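Local coordinates for protein RNA-dependent RNA polymerase (Dera Ghazi Khan orthonairovirus, PDB 6DX2) that probably serves as the viral RNA-directed RNA polymerase and, through the OTU cysteine protease domain that forms this chain, acts as a deubiquitinase, at residues 45-48 / 49-53; 106-109 / 110-114. All coordinates share one frame; numbering follows the deposited sequence.

Interaction 1: residues 45-48 / 49-53; sequences YSVS and FLLFE
V47 and L51, one turn apart on helix 42-52, lie side by side and point the same way, with V47 CG1 3.7 Å from L51 CD1. The valine rotamer explains the meeting: CG1 stands anti to the backbone N (chi1 167°), which leaves this branch on the carbonyl side, facing the next turn. L51 brings its CG within 3.4 Å of V47 O, so the leucine leans on the same carbonyl that its own N-H uses. That bond, L51 N to V47 O, is 2.9 Å long and runs almost straight out from the carbonyl. This is the close-packed side, where L142 of strand 142-147 touches both residues. Branched aliphatic groups suit it, because they fill the seam between helix and neighbours without bringing in polarity.

The other side, formed by F52 and E53, is looser. F52 is exposed, and its ring meets the preceding turn by an edge: S48 O sits near the ring plane, 3.6 Å from F52 CD2. S48 O also accepts F52 N at 2.9 Å. S48 itself is buried next to this ring edge, its OG 3.9 Å from F52 CD2 and hydrogen-bonded to S54 O in the turn beyond. A small hydroxyl is apt there, since it satisfies its polar atom locally. At E53 the chain leaves the helix with positive phi, although E53 N still bonds to F49 O at 2.8 Å; the side chain of this exposed residue is hydrogen-bonded through OE1 to Q155 NE2. The chemistry thus divides the last turns of the helix into an apolar flank that packs against strand 142-147 and helix 102-112 and a polar end where serine ties the helix to the following loop.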
loop_
_atom_site.group_PDB
_atom_site.type_symbol
_atom_site.label_atom_id
_atom_site.label_comp_id
_atom_site.label_asym_id
_atom_site.label_seq_id
_atom_site.Cartn_x
_atom_site.Cartn_y
_atom_site.Cartn_z
ATOM N N TYR A 45 -2.090 -0.068 10.168
ATOM C CA TYR A 45 -1.055 -0.585 11.072
ATOM C C TYR A 45 0.218 -0.838 10.298
ATOM O O TYR A 45 1.326 -0.566 10.787
ATOM C CB TYR A 45 -1.464 -1.907 11.685
ATOM C CG TYR A 45 -2.640 -1.867 12.657
ATOM C CD1 TYR A 45 -3.070 -0.647 13.239
ATOM C CD2 TYR A 45 -3.398 -3.015 12.855
ATOM C CE1 TYR A 45 -4.200 -0.630 14.128
ATOM C CE2 TYR A 45 -4.521 -2.991 13.667
ATOM C CZ TYR A 45 -4.912 -1.809 14.294
ATOM O OH TYR A 45 -6.028 -1.808 15.105
ATOM N N SER A 46 0.071 -1.422 9.102
ATOM C CA SER A 46 1.230 -1.848 8.342
ATOM C C SER A 46 2.036 -0.653 7.874
ATOM O O SER A 46 3.285 -0.663 7.972
ATOM C CB SER A 46 0.777 -2.702 7.171
ATOM O OG SER A 46 0.284 -3.948 7.626
ATOM N N VAL A 47 1.352 0.350 7.318
ATOM C CA VAL A 47 2.035 1.565 6.876
ATOM C C VAL A 47 2.681 2.264 8.064
ATOM O O VAL A 47 3.847 2.676 7.994
ATOM C CB VAL A 47 1.041 2.483 6.157
ATOM C CG1 VAL A 47 1.662 3.897 5.988
ATOM C CG2 VAL A 47 0.737 1.824 4.837
ATOM N N SER A 48 1.966 2.324 9.212
ATOM C CA SER A 48 2.561 2.948 10.379
ATOM C C SER A 48 3.822 2.177 10.808
ATOM O O SER A 48 4.840 2.774 11.165
ATOM C CB SER A 48 1.551 2.998 11.536
ATOM O OG SER A 48 2.076 3.663 12.683
ATOM N N PHE A 49 3.758 0.843 10.789
ATOM C CA PHE A 49 4.937 0.073 11.190
ATOM C C PHE A 49 6.137 0.424 10.327
ATOM O O PHE A 49 7.259 0.574 10.850
ATOM C CB PHE A 49 4.683 -1.435 11.091
ATOM C CG PHE A 49 5.879 -2.246 11.602
ATOM C CD1 PHE A 49 6.132 -2.329 12.952
ATOM C CD2 PHE A 49 6.789 -2.788 10.710
ATOM C CE1 PHE A 49 7.249 -3.051 13.453
ATOM C CE2 PHE A 49 7.903 -3.486 11.188
ATOM C CZ PHE A 49 8.115 -3.610 12.561
ATOM N N LEU A 50 5.917 0.525 9.015
ATOM C CA LEU A 50 7.027 0.779 8.097
ATOM C C LEU A 50 7.545 2.201 8.197
ATOM O O LEU A 50 8.749 2.424 7.961
ATOM C CB LEU A 50 6.612 0.454 6.680
ATOM C CG LEU A 50 6.416 -1.055 6.469
ATOM C CD1 LEU A 50 5.832 -1.293 5.118
ATOM C CD2 LEU A 50 7.757 -1.852 6.593
ATOM N N LEU A 51 6.694 3.173 8.527
ATOM C CA LEU A 51 7.182 4.552 8.629
ATOM C C LEU A 51 7.788 4.865 9.993
ATOM O O LEU A 51 8.779 5.600 10.063
ATOM C CB LEU A 51 6.068 5.541 8.354
ATOM C CG LEU A 51 5.462 5.433 6.981
ATOM C CD1 LEU A 51 4.244 6.360 6.907
ATOM C CD2 LEU A 51 6.507 5.866 5.867
ATOM N N PHE A 52 7.254 4.293 11.081
ATOM C CA PHE A 52 7.605 4.685 12.434
ATOM C C PHE A 52 8.147 3.561 13.310
ATOM O O PHE A 52 8.520 3.840 14.452
ATOM C CB PHE A 52 6.373 5.280 13.161
ATOM C CG PHE A 52 5.795 6.496 12.459
ATOM C CD1 PHE A 52 6.367 7.742 12.630
ATOM C CD2 PHE A 52 4.711 6.386 11.613
ATOM C CE1 PHE A 52 5.848 8.856 11.938
ATOM C CE2 PHE A 52 4.175 7.517 10.937
ATOM C CZ PHE A 52 4.753 8.714 11.098
ATOM N N GLU A 53 8.152 2.306 12.842
ATOM C CA GLU A 53 8.494 1.136 13.659
ATOM C C GLU A 53 7.585 1.048 14.870
ATOM O O GLU A 53 7.981 0.603 15.948
ATOM C CB GLU A 53 9.977 1.139 14.076
ATOM C CG GLU A 53 10.946 1.081 12.891
ATOM C CD GLU A 53 11.097 -0.321 12.241
ATOM O OE1 GLU A 53 11.449 -0.367 11.041
ATOM O OE2 GLU A 53 10.895 -1.369 12.900
#

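Interaction 2: residues 106-109 / 110-114; sequences EILS and KALNI
A Schellman motif ends helix 102-112, where S109 O receives the N-H of I114, with I114 N 3.1 Å from S109 O, after the chain has turned through N113. The donor lies in the carbonyl plane, on a lone pair, and a weak bond from N113 N to K110 O forms the inner link. N113 has positive phi, a conformation that asparagine tolerates better than most residues.

One turn earlier, E106 O is gripped twice: weakly by K110 N, and by S109 OG at 2.7 Å. The serine hydroxyl reaches back because chi1 of 72° places it between the backbone N and the carbonyl carbon. Such a short polar side chain suits this buried site, as its hydroxyl can donate a hydrogen bond to a carbonyl of the same helix.

E106 and K110 run alongside each other as extended chains, E106 CG lying 3.9 Å from K110 CE. Their charged ends stay beyond a salt bridge, with E106 OE2 4.1 Å from K110 NZ; Q78 N binds E106 OE1 and Q75 O binds K110 NZ, so both ends are anchored near the start of helix 77-82. On another flank L108 and L112, four residues apart, lie side by side and point the same way, L108 CD1 to L112 CD1 at 3.7 Å. Together, the 6→1 bond from I114 N to S109 O, the positive-phi residue and the departing chain are typical of a Schellman C-cap.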
loop_
_atom_site.group_PDB
_atom_site.type_symbol
_atom_site.label_atom_id
_atom_site.label_comp_id
_atom_site.label_asym_id
_atom_site.label_seq_id
_atom_site.Cartn_x
_atom_site.Cartn_y
_atom_site.Cartn_z
ATOM N N GLU A 106 -2.655 4.438 -3.380
ATOM C CA GLU A 106 -2.476 5.493 -4.378
ATOM C C GLU A 106 -2.405 6.858 -3.703
ATOM O O GLU A 106 -1.493 7.647 -3.973
ATOM C CB GLU A 106 -3.610 5.440 -5.388
ATOM C CG GLU A 106 -3.631 6.649 -6.344
ATOM C CD GLU A 106 -4.639 6.441 -7.437
ATOM O OE1 GLU A 106 -5.811 6.464 -7.072
ATOM O OE2 GLU A 106 -4.263 6.304 -8.639
ATOM N N ILE A 107 -3.331 7.125 -2.779
ATOM C CA ILE A 107 -3.369 8.444 -2.124
ATOM C C ILE A 107 -2.139 8.652 -1.252
ATOM O O ILE A 107 -1.478 9.706 -1.303
ATOM C CB ILE A 107 -4.656 8.616 -1.306
ATOM C CG1 ILE A 107 -5.874 8.694 -2.219
ATOM C CG2 ILE A 107 -4.596 9.911 -0.506
ATOM C CD1 ILE A 107 -7.291 8.679 -1.438
ATOM N N LEU A 108 -1.808 7.657 -0.421
ATOM C CA LEU A 108 -0.675 7.849 0.487
ATOM C C LEU A 108 0.633 8.042 -0.265
ATOM O O LEU A 108 1.507 8.778 0.185
ATOM C CB LEU A 108 -0.539 6.630 1.434
ATOM C CG LEU A 108 0.173 6.970 2.726
ATOM C CD1 LEU A 108 -0.327 8.103 3.503
ATOM C CD2 LEU A 108 0.068 5.681 3.605
ATOM N N SER A 109 0.831 7.316 -1.359
ATOM C CA SER A 109 2.056 7.516 -2.137
ATOM C C SER A 109 2.192 8.964 -2.590
ATOM O O SER A 109 3.285 9.567 -2.484
ATOM C CB SER A 109 2.055 6.581 -3.328
ATOM O OG SER A 109 1.129 6.943 -4.321
ATOM N N LYS A 110 1.088 9.558 -3.066
ATOM C CA LYS A 110 1.144 10.966 -3.417
ATOM C C LYS A 110 1.236 11.852 -2.167
ATOM O O LYS A 110 1.974 12.841 -2.158
ATOM C CB LYS A 110 -0.086 11.345 -4.251
ATOM C CG LYS A 110 -0.206 10.551 -5.564
ATOM C CD LYS A 110 -1.579 10.626 -6.228
ATOM C CE LYS A 110 -1.584 9.742 -7.517
ATOM N NZ LYS A 110 -2.691 10.121 -8.463
ATOM N N ALA A 111 0.500 11.519 -1.101
ATOM C CA ALA A 111 0.424 12.465 0.006
ATOM C C ALA A 111 1.755 12.595 0.732
ATOM O O ALA A 111 2.058 13.655 1.298
ATOM C CB ALA A 111 -0.689 12.045 0.965
ATOM N N LEU A 112 2.539 11.504 0.784
ATOM C CA LEU A 112 3.794 11.505 1.506
ATOM C C LEU A 112 5.002 11.451 0.592
ATOM O O LEU A 112 6.135 11.452 1.101
ATOM C CB LEU A 112 3.823 10.295 2.488
ATOM C CG LEU A 112 2.843 10.417 3.635
ATOM C CD1 LEU A 112 3.047 9.187 4.556
ATOM C CD2 LEU A 112 3.027 11.717 4.428
ATOM N N ASN A 113 4.810 11.447 -0.730
ATOM C CA ASN A 113 5.954 11.377 -1.655
ATOM C C ASN A 113 6.782 10.144 -1.351
ATOM O O ASN A 113 8.012 10.182 -1.171
ATOM C CB ASN A 113 6.806 12.645 -1.596
ATOM C CG ASN A 113 6.154 13.751 -2.337
ATOM O OD1 ASN A 113 5.364 14.521 -1.767
ATOM N ND2 ASN A 113 6.406 13.793 -3.639
ATOM N N ILE A 114 6.079 9.035 -1.253
ATOM C CA ILE A 114 6.714 7.758 -1.047
ATOM C C ILE A 114 6.138 6.816 -2.094
ATOM O O ILE A 114 5.172 7.117 -2.798
ATOM C CB ILE A 114 6.510 7.200 0.386
ATOM C CG1 ILE A 114 5.032 7.031 0.659
ATOM C CG2 ILE A 114 7.158 8.139 1.433
ATOM C CD1 ILE A 114 4.621 6.547 2.100
#

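From the N terminus, interaction 1 comes first, on helix 42-52, and interaction 2 follows on helix 102-112. Each closes only short loops, between residues four apart in the first and up to five apart in the second, along and at the end of its own helix. The two stand in series, neither nested nor crossing. The fold brings them together, with centres about 14 Å apart. V47 CG1 packs 3.4 Å from L108 CD2, and L51 CD1 lies 3.9 Å from L112 CD1, so the aliphatic flanks form one apolar seam. Helix 58-71 touches I107 and L108, Y133 of strand 127-133 touches E106 and S109, and strand 150-156 touches S46, tying helices to the mixed sheet.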